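Local coordinates for protein 4-oxalocrotonate decarboxylase NahK (Pseudomonas putida, PDB 5D2H) that catalyses the metal-dependent decarboxylation of 4-oxalocrotonate, probably giving 2-oxopent-4-enoate and carbon dioxide, in the breakdown of aromatic hydrocarbons, at residues K126-I131 against T159-D164; G103-Y108 against A182-F187. The protein carries 1 engineered substitution. One frame throughout, in Å; residues are numbered along the deposited sequence.

Interaction 1 and interaction 2, with centres about 10 Å apart, illustrate how one large mixed sheet can build a metal site and the wall beside it. Along the chain the order is 103-108, 126-131, 159-164 and 182-187, so interaction 1 is nested within the loop that interaction 2 closes. Strands 153-163 and 184-189 are sheet neighbours, and V162 N probably donates a hydrogen bond to R186 O, 2.7 Å away. All four segments fall in the fumarylacetoacetate hydrolase family region. Interaction 1 supplies the three glutamates that hold magnesium, while the A182-S183 turn of interaction 2 faces the keto oxygen of the bound 2-oxoglutarate; together they border the pocket that holds both, probably the active site.

Interaction 1: residues K126-I131 against T159-D164; sequences KIEAEI and TVEVID. With MG (magnesium ion), chain B; AKG (2-oxoglutaric acid), chain C.
E128 and E161 form an antiparallel hydrogen-bonded pair on neighbouring strands of the large mixed sheet, and their side chains run alongside each other to a shared magnesium ion. Six backbone bonds fasten the strands, two each at K126-I163, E128-E161 and E130-T159. The tightly packed part is the glutamate face, where E128 OE2 binds magnesium at 1.9 Å, E130 OE1 at 2.0 Å and E161 OE1 at 2.0 Å. E130, two residues on from E128, crosses the E161 side chain, their carboxylate planes 69° apart. E130 OE1 lies opposite 2-oxoglutarate O2, while E128 OE2 and E161 OE1 each lie opposite a water, completing an octahedron. With CG anti to the backbone N (chi1 -168°), the extended E161 carries OE1 to the metal while OE2 makes a salt bridge with K83. On the other face, I127 CG2 packs on V162 CG2 at 3.9 Å. The loose, exposed side is K126, whose CB merely nears I163 CG1 at 4.1 Å. This is the three-glutamate magnesium site of a fumarylacetoacetate hydrolase-type domain. E128 OE2 and E161 OE1 are 2.8 Å apart because they, like E130 OE1, share a cation; magnesium and K83 probably offset their charge.

Interaction 2: residues G103-Y108 against A182-F187; sequences GFLADY and ASSTRF. With AKG (2-oxoglutaric acid), chain C.
G103 and A182 bring the two backbones nearest, their CA atoms 5.1 Å apart, and from there strands 103-106 and 184-187 diverge at 52° without pairing as sheet neighbours. A182 CB rests on G103, 4.0 Å from its N. A182 O accepts a hydrogen bond from K83 and lies 2.8 Å from 2-oxoglutarate O5, which puts this end beside the ligand pocket. Further along, L105 crosses F187 at a slant: L105 CD1 sits over one ring face, 4.3 Å from the centroid and displaced toward the rim, a CH-pi contact, while L105 CB meets F187 CE1 at 3.9 Å. F187 reaches this place with CG lodged between its backbone N and carbonyl carbon (chi1 70°). S184 OG comes within 3.7 Å of F104 O, but its hydrogen bond is with N181 O, with a weaker one to K83. At the more open end a bend (chi2 -79°) turns R186 back, bringing NH1 to T185 O of its own segment, 2.7 Å away, and to the edge of the Y108 ring; Y108 O lies over the guanidinium face. With an alanine here, T185 O would probably lose this donor and the Y108 ring edge its neighbour. Y108 OH turns elsewhere, to E40 and K72. Strand 79-85 pairs with 101-106, helix 58-74 covers F104, and strand 153-163 flanks 184-189, where T159 touches F187.

Interaction 1: residues K126-I131 against T159-D164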
ATOM      1  N   LYS A 126      -9.887   4.293  -5.021  1.00 20.81           N
ATOM      2  CA  LYS A 126     -10.605   3.190  -4.409  1.00 18.63           C
ATOM      3  C   LYS A 126     -10.082   3.060  -2.992  1.00 19.54           C
ATOM      4  O   LYS A 126      -8.944   3.434  -2.709  1.00 18.93           O
ATOM      5  CB  LYS A 126     -10.329   1.888  -5.148  1.00 15.42           C
ATOM      6  CG  LYS A 126     -10.663   1.900  -6.623  1.00 23.66           C
ATOM      7  CD  LYS A 126     -10.451   0.509  -7.219  1.00 23.16           C
ATOM      8  CE  LYS A 126     -10.747   0.507  -8.711  1.00 29.42           C
ATOM      9  NZ  LYS A 126     -10.675  -0.862  -9.277  1.00 38.10           N
ATOM     10  N   ILE A 127     -10.908   2.524  -2.103  1.00 18.36           N
ATOM     11  CA  ILE A 127     -10.472   2.293  -0.740  1.00 20.46           C
ATOM     12  C   ILE A 127     -10.346   0.805  -0.501  1.00 17.42           C
ATOM     13  O   ILE A 127     -11.041  -0.002  -1.122  1.00 20.96           O
ATOM     14  CB  ILE A 127     -11.443   2.889   0.278  1.00 21.99           C
ATOM     15  CG1 ILE A 127     -12.816   2.208   0.176  1.00 23.72           C
ATOM     16  CG2 ILE A 127     -11.561   4.382   0.058  1.00 22.32           C
ATOM     17  CD1 ILE A 127     -13.696   2.439   1.394  1.00 26.72           C
ATOM     18  N   GLU A 128      -9.436   0.446   0.388  1.00 18.51           N
ATOM     19  CA  GLU A 128      -9.329  -0.929   0.834  1.00 19.88           C
ATOM     20  C   GLU A 128      -9.113  -0.960   2.342  1.00 20.01           C
ATOM     21  O   GLU A 128      -8.500  -0.048   2.913  1.00 19.86           O
ATOM     22  CB  GLU A 128      -8.214  -1.666   0.085  1.00 22.82           C
ATOM     23  CG  GLU A 128      -6.945  -0.878  -0.076  1.00 22.17           C
ATOM     24  CD  GLU A 128      -5.930  -1.568  -0.966  1.00 23.36           C
ATOM     25  OE1 GLU A 128      -6.247  -2.615  -1.577  1.00 22.41           O
ATOM     26  OE2 GLU A 128      -4.803  -1.051  -1.060  1.00 23.72           O
ATOM     27  N   ALA A 129      -9.658  -1.993   2.978  1.00 15.75           N
ATOM     28  CA  ALA A 129      -9.515  -2.207   4.414  1.00 16.99           C
ATOM     29  C   ALA A 129      -8.263  -3.016   4.679  1.00 20.92           C
ATOM     30  O   ALA A 129      -8.064  -4.085   4.092  1.00 19.19           O
ATOM     31  CB  ALA A 129     -10.723  -2.925   4.974  1.00 14.18           C
ATOM     32  N   GLU A 130      -7.417  -2.506   5.565  1.00 15.68           N
ATOM     33  CA  GLU A 130      -6.158  -3.165   5.851  1.00 17.71           C
ATOM     34  C   GLU A 130      -5.897  -3.125   7.340  1.00 18.06           C
ATOM     35  O   GLU A 130      -6.535  -2.384   8.095  1.00 17.57           O
ATOM     36  CB  GLU A 130      -5.004  -2.484   5.097  1.00 16.01           C
ATOM     37  CG  GLU A 130      -5.288  -2.236   3.627  1.00 17.21           C
ATOM     38  CD  GLU A 130      -4.025  -2.003   2.788  1.00 23.38           C
ATOM     39  OE1 GLU A 130      -4.156  -1.442   1.683  1.00 18.91           O
ATOM     40  OE2 GLU A 130      -2.912  -2.393   3.207  1.00 17.92           O
ATOM     41  N   ILE A 131      -4.950  -3.937   7.762  1.00 16.33           N
ATOM     42  CA  ILE A 131      -4.441  -3.844   9.110  1.00 18.10           C
ATOM     43  C   ILE A 131      -2.969  -3.477   8.986  1.00 21.06           C
ATOM     44  O   ILE A 131      -2.230  -4.087   8.210  1.00 19.10           O
ATOM     45  CB  ILE A 131      -4.664  -5.158   9.910  1.00 21.62           C
ATOM     46  CG1 ILE A 131      -4.106  -5.014  11.325  1.00 19.74           C
ATOM     47  CG2 ILE A 131      -4.084  -6.357   9.188  1.00 20.64           C
ATOM     48  CD1 ILE A 131      -4.944  -4.046  12.187  1.00 26.02           C
ATOM     49  N   THR A 159      -6.321   0.322   9.316  1.00 18.69           N
ATOM     50  CA  THR A 159      -5.999   1.357   8.357  1.00 15.78           C
ATOM     51  C   THR A 159      -6.731   1.109   7.060  1.00 17.88           C
ATOM     52  O   THR A 159      -6.722   0.001   6.530  1.00 17.38           O
ATOM     53  CB  THR A 159      -4.497   1.415   8.061  1.00 13.10           C
ATOM     54  OG1 THR A 159      -3.767   1.467   9.299  1.00 18.75           O
ATOM     55  CG2 THR A 159      -4.178   2.660   7.202  1.00 14.11           C
ATOM     56  N   VAL A 160      -7.384   2.144   6.557  1.00 18.20           N
ATOM     57  CA  VAL A 160      -7.990   2.063   5.249  1.00 15.64           C
ATOM     58  C   VAL A 160      -7.051   2.775   4.290  1.00 18.74           C
ATOM     59  O   VAL A 160      -6.577   3.870   4.580  1.00 19.35           O
ATOM     60  CB  VAL A 160      -9.368   2.730   5.247  1.00 19.49           C
ATOM     61  CG1 VAL A 160      -9.878   2.883   3.834  1.00 16.05           C
ATOM     62  CG2 VAL A 160     -10.339   1.917   6.119  1.00 12.28           C
ATOM     63  N   GLU A 161      -6.737   2.141   3.170  1.00 13.29           N
ATOM     64  CA  GLU A 161      -5.909   2.813   2.189  1.00 18.57           C
ATOM     65  C   GLU A 161      -6.797   3.373   1.103  1.00 13.10           C
ATOM     66  O   GLU A 161      -7.812   2.773   0.741  1.00 15.36           O
ATOM     67  CB  GLU A 161      -4.859   1.872   1.578  1.00 19.79           C
ATOM     68  CG  GLU A 161      -3.817   2.653   0.776  1.00 16.68           C
ATOM     69  CD  GLU A 161      -2.720   1.806   0.141  1.00 20.11           C
ATOM     70  OE1 GLU A 161      -2.856   0.565   0.063  1.00 16.70           O
ATOM     71  OE2 GLU A 161      -1.714   2.407  -0.300  1.00 16.77           O
ATOM     72  N   VAL A 162      -6.443   4.554   0.617  1.00 17.37           N
ATOM     73  CA  VAL A 162      -7.020   5.029  -0.620  1.00 15.67           C
ATOM     74  C   VAL A 162      -5.944   4.837  -1.667  1.00 13.01           C
ATOM     75  O   VAL A 162      -4.849   5.409  -1.577  1.00 14.27           O
ATOM     76  CB  VAL A 162      -7.484   6.497  -0.535  1.00 14.55           C
ATOM     77  CG1 VAL A 162      -8.201   6.898  -1.832  1.00 15.38           C
ATOM     78  CG2 VAL A 162      -8.425   6.683   0.659  1.00 15.03           C
ATOM     79  N   ILE A 163      -6.227   3.979  -2.632  1.00 13.91           N
ATOM     80  CA  ILE A 163      -5.282   3.751  -3.704  1.00 16.52           C
ATOM     81  C   ILE A 163      -5.827   4.419  -4.946  1.00 15.98           C
ATOM     82  O   ILE A 163      -7.030   4.582  -5.093  1.00 15.47           O
ATOM     83  CB  ILE A 163      -5.027   2.261  -3.951  1.00 18.60           C
ATOM     84  CG1 ILE A 163      -6.344   1.540  -4.271  1.00 18.94           C
ATOM     85  CG2 ILE A 163      -4.280   1.641  -2.741  1.00 17.14           C
ATOM     86  CD1 ILE A 163      -6.166   0.079  -4.637  1.00 20.60           C
ATOM     87  N   ASP A 164      -4.932   4.834  -5.824  1.00 15.33           N
ATOM     88  CA  ASP A 164      -5.342   5.605  -6.973  1.00 14.93           C
ATOM     89  C   ASP A 164      -4.235   5.452  -7.984  1.00 12.81           C
ATOM     90  O   ASP A 164      -3.231   6.156  -7.938  1.00 15.28           O
ATOM     91  CB  ASP A 164      -5.539   7.071  -6.569  1.00  9.05           C
ATOM     92  CG  ASP A 164      -6.193   7.904  -7.659  1.00 16.99           C
ATOM     93  OD1 ASP A 164      -6.962   7.344  -8.466  1.00 17.85           O
ATOM     94  OD2 ASP A 164      -5.939   9.124  -7.704  1.00 13.92           O
TER
HETATM   95 MG    MG B 301      -3.216  -1.384  -0.073  1.00 19.38          MG
HETATM   96  C1  AKG C 302      -2.468  -2.234  -3.155  1.00 29.88           C
HETATM   97  O1  AKG C 302      -2.972  -3.357  -2.947  1.00 35.77           O
HETATM   98  O2  AKG C 302      -2.214  -1.450  -2.203  1.00 20.97           O
HETATM   99  C2  AKG C 302      -2.202  -1.793  -4.535  1.00 29.42           C
HETATM  100  O5  AKG C 302      -2.408  -0.622  -4.807  1.00 36.97           O
HETATM  101  C3  AKG C 302      -1.693  -2.664  -5.671  1.00 29.50           C
HETATM  102  C4  AKG C 302      -1.684  -4.163  -5.402  1.00 25.70           C
HETATM  103  C5  AKG C 302      -3.044  -4.816  -5.525  1.00 37.88           C
HETATM  104  O3  AKG C 302      -3.234  -5.815  -4.799  1.00 28.13           O
HETATM  105  O4  AKG C 302      -3.916  -4.374  -6.324  1.00 35.69           O
HETATM  106  O   HOH W   1      -1.578  -1.866   1.004  1.00 16.05           O
HETATM  107  O   HOH W   2      -3.567  -3.404  -0.518  1.00 20.17           O

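Interaction 2: residues G103-Y108 against A182-F187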
ATOM      1  N   GLY A 103       5.071  -0.196  -1.699  1.00 14.65           N
ATOM      2  CA  GLY A 103       5.265   1.192  -2.033  1.00 15.11           C
ATOM      3  C   GLY A 103       5.460   1.928  -0.735  1.00 12.41           C
ATOM      4  O   GLY A 103       5.315   1.339   0.335  1.00 16.22           O
ATOM      5  N   PHE A 104       5.804   3.206  -0.819  1.00 12.15           N
ATOM      6  CA  PHE A 104       6.012   3.997   0.379  1.00 16.08           C
ATOM      7  C   PHE A 104       4.811   4.904   0.619  1.00 14.58           C
ATOM      8  O   PHE A 104       4.014   5.162  -0.289  1.00 14.13           O
ATOM      9  CB  PHE A 104       7.286   4.834   0.266  1.00 13.62           C
ATOM     10  CG  PHE A 104       7.209   5.888  -0.793  1.00 16.76           C
ATOM     11  CD1 PHE A 104       6.727   7.151  -0.495  1.00 18.55           C
ATOM     12  CD2 PHE A 104       7.584   5.603  -2.092  1.00 16.19           C
ATOM     13  CE1 PHE A 104       6.644   8.109  -1.466  1.00 17.76           C
ATOM     14  CE2 PHE A 104       7.496   6.554  -3.071  1.00 16.72           C
ATOM     15  CZ  PHE A 104       7.031   7.812  -2.759  1.00 18.12           C
ATOM     16  N   LEU A 105       4.692   5.392   1.847  1.00 14.66           N
ATOM     17  CA  LEU A 105       3.660   6.359   2.178  1.00 17.41           C
ATOM     18  C   LEU A 105       4.315   7.680   2.552  1.00 17.79           C
ATOM     19  O   LEU A 105       5.199   7.714   3.409  1.00 16.40           O
ATOM     20  CB  LEU A 105       2.822   5.846   3.349  1.00 20.11           C
ATOM     21  CG  LEU A 105       2.187   4.466   3.152  1.00 18.23           C
ATOM     22  CD1 LEU A 105       1.702   3.901   4.481  1.00 17.96           C
ATOM     23  CD2 LEU A 105       1.039   4.542   2.159  1.00 14.59           C
ATOM     24  N   ALA A 106       3.896   8.758   1.900  1.00 17.44           N
ATOM     25  CA  ALA A 106       4.361  10.106   2.251  1.00 17.24           C
ATOM     26  C   ALA A 106       3.504  10.688   3.365  1.00 14.85           C
ATOM     27  O   ALA A 106       2.350  10.286   3.537  1.00 18.62           O
ATOM     28  CB  ALA A 106       4.348  11.026   1.032  1.00 13.84           C
ATOM     29  N   ASP A 107       4.054  11.627   4.131  1.00 13.74           N
ATOM     30  CA  ASP A 107       3.284  12.232   5.220  1.00 17.11           C
ATOM     31  C   ASP A 107       1.910  12.759   4.785  1.00 18.21           C
ATOM     32  O   ASP A 107       0.908  12.508   5.455  1.00 12.67           O
ATOM     33  CB  ASP A 107       4.078  13.323   5.949  1.00 17.97           C
ATOM     34  CG  ASP A 107       4.798  14.277   5.002  1.00 19.89           C
ATOM     35  OD1 ASP A 107       4.409  14.392   3.817  1.00 18.55           O
ATOM     36  OD2 ASP A 107       5.755  14.930   5.454  1.00 19.17           O
ATOM     37  N   TYR A 108       1.851  13.458   3.652  1.00 17.88           N
ATOM     38  CA  TYR A 108       0.586  14.053   3.229  1.00 17.00           C
ATOM     39  C   TYR A 108      -0.456  13.011   2.791  1.00 16.47           C
ATOM     40  O   TYR A 108      -1.628  13.349   2.588  1.00 14.17           O
ATOM     41  CB  TYR A 108       0.810  15.132   2.157  1.00 19.83           C
ATOM     42  CG  TYR A 108       1.270  14.600   0.815  1.00 15.50           C
ATOM     43  CD1 TYR A 108       0.352  14.242  -0.150  1.00 14.74           C
ATOM     44  CD2 TYR A 108       2.625  14.459   0.518  1.00 17.44           C
ATOM     45  CE1 TYR A 108       0.744  13.757  -1.364  1.00 16.21           C
ATOM     46  CE2 TYR A 108       3.036  13.969  -0.708  1.00 16.03           C
ATOM     47  CZ  TYR A 108       2.084  13.622  -1.651  1.00 18.35           C
ATOM     48  OH  TYR A 108       2.465  13.139  -2.887  1.00 15.05           O
ATOM     49  N   ALA A 182       2.970   1.609  -6.228  1.00 11.31           N
ATOM     50  CA  ALA A 182       1.903   0.708  -5.827  1.00 11.25           C
ATOM     51  C   ALA A 182       0.588   1.478  -5.664  1.00 13.34           C
ATOM     52  O   ALA A 182      -0.233   1.153  -4.801  1.00 12.18           O
ATOM     53  CB  ALA A 182       2.281  -0.006  -4.527  1.00 10.66           C
ATOM     54  N   SER A 183       0.407   2.523  -6.471  1.00 16.54           N
ATOM     55  CA  SER A 183      -0.868   3.256  -6.505  1.00 15.22           C
ATOM     56  C   SER A 183      -1.204   3.971  -5.192  1.00 12.26           C
ATOM     57  O   SER A 183      -2.360   4.329  -4.939  1.00 16.12           O
ATOM     58  CB  SER A 183      -2.007   2.303  -6.879  1.00 15.74           C
ATOM     59  OG  SER A 183      -1.685   1.548  -8.040  1.00 15.24           O
ATOM     60  N   SER A 184      -0.205   4.180  -4.341  1.00 13.95           N
ATOM     61  CA  SER A 184      -0.485   4.781  -3.042  1.00 16.52           C
ATOM     62  C   SER A 184      -0.948   6.215  -3.242  1.00 15.17           C
ATOM     63  O   SER A 184      -0.570   6.865  -4.226  1.00 15.51           O
ATOM     64  CB  SER A 184       0.745   4.746  -2.148  1.00 17.21           C
ATOM     65  OG  SER A 184       1.331   3.453  -2.151  1.00 15.79           O
ATOM     66  N   THR A 185      -1.758   6.713  -2.315  1.00 13.61           N
ATOM     67  CA  THR A 185      -2.185   8.104  -2.396  1.00 16.73           C
ATOM     68  C   THR A 185      -2.748   8.660  -1.086  1.00 12.78           C
ATOM     69  O   THR A 185      -2.434   9.790  -0.709  1.00 15.36           O
ATOM     70  CB  THR A 185      -3.129   8.360  -3.598  1.00 16.75           C
ATOM     71  OG1 THR A 185      -3.010   9.724  -4.015  1.00 17.08           O
ATOM     72  CG2 THR A 185      -4.574   8.055  -3.242  1.00 12.92           C
ATOM     73  N   ARG A 186      -3.558   7.876  -0.379  1.00 15.05           N
ATOM     74  CA  ARG A 186      -3.954   8.258   0.972  1.00 15.81           C
ATOM     75  C   ARG A 186      -4.074   7.021   1.835  1.00 16.68           C
ATOM     76  O   ARG A 186      -4.255   5.911   1.328  1.00 19.33           O
ATOM     77  CB  ARG A 186      -5.293   9.018   0.992  1.00 13.92           C
ATOM     78  CG  ARG A 186      -5.355  10.266   0.128  1.00 16.54           C
ATOM     79  CD  ARG A 186      -4.692  11.485   0.761  1.00 15.99           C
ATOM     80  NE  ARG A 186      -4.921  12.681  -0.050  1.00 19.68           N
ATOM     81  CZ  ARG A 186      -4.174  13.044  -1.093  1.00 17.69           C
ATOM     82  NH1 ARG A 186      -3.133  12.311  -1.470  1.00 13.92           N
ATOM     83  NH2 ARG A 186      -4.468  14.148  -1.767  1.00 16.85           N
ATOM     84  N   PHE A 187      -3.962   7.214   3.143  1.00 17.44           N
ATOM     85  CA  PHE A 187      -4.281   6.159   4.093  1.00 17.97           C
ATOM     86  C   PHE A 187      -4.930   6.779   5.318  1.00 19.11           C
ATOM     87  O   PHE A 187      -4.583   7.884   5.714  1.00 15.21           O
ATOM     88  CB  PHE A 187      -3.051   5.322   4.468  1.00 12.05           C
ATOM     89  CG  PHE A 187      -2.032   6.051   5.311  1.00 17.41           C
ATOM     90  CD1 PHE A 187      -1.002   6.766   4.719  1.00 15.80           C
ATOM     91  CD2 PHE A 187      -2.081   5.991   6.697  1.00 21.94           C
ATOM     92  CE1 PHE A 187      -0.051   7.419   5.496  1.00 19.78           C
ATOM     93  CE2 PHE A 187      -1.133   6.644   7.470  1.00 17.59           C
ATOM     94  CZ  PHE A 187      -0.123   7.359   6.865  1.00 15.51           C
TER
HETATM   95  C1  AKG C 302      -2.468  -2.234  -3.155  1.00 29.88           C
HETATM   96  O1  AKG C 302      -2.972  -3.357  -2.947  1.00 35.77           O
HETATM   97  O2  AKG C 302      -2.214  -1.450  -2.203  1.00 20.97           O
HETATM   98  C2  AKG C 302      -2.202  -1.793  -4.535  1.00 29.42           C
HETATM   99  O5  AKG C 302      -2.408  -0.622  -4.807  1.00 36.97           O
HETATM  100  C3  AKG C 302      -1.693  -2.664  -5.671  1.00 29.50           C
HETATM  101  C4  AKG C 302      -1.684  -4.163  -5.402  1.00 25.70           C
HETATM  102  C5  AKG C 302      -3.044  -4.816  -5.525  1.00 37.88           C
HETATM  103  O3  AKG C 302      -3.234  -5.815  -4.799  1.00 28.13           O
HETATM  104  O4  AKG C 302      -3.916  -4.374  -6.324  1.00 35.69           O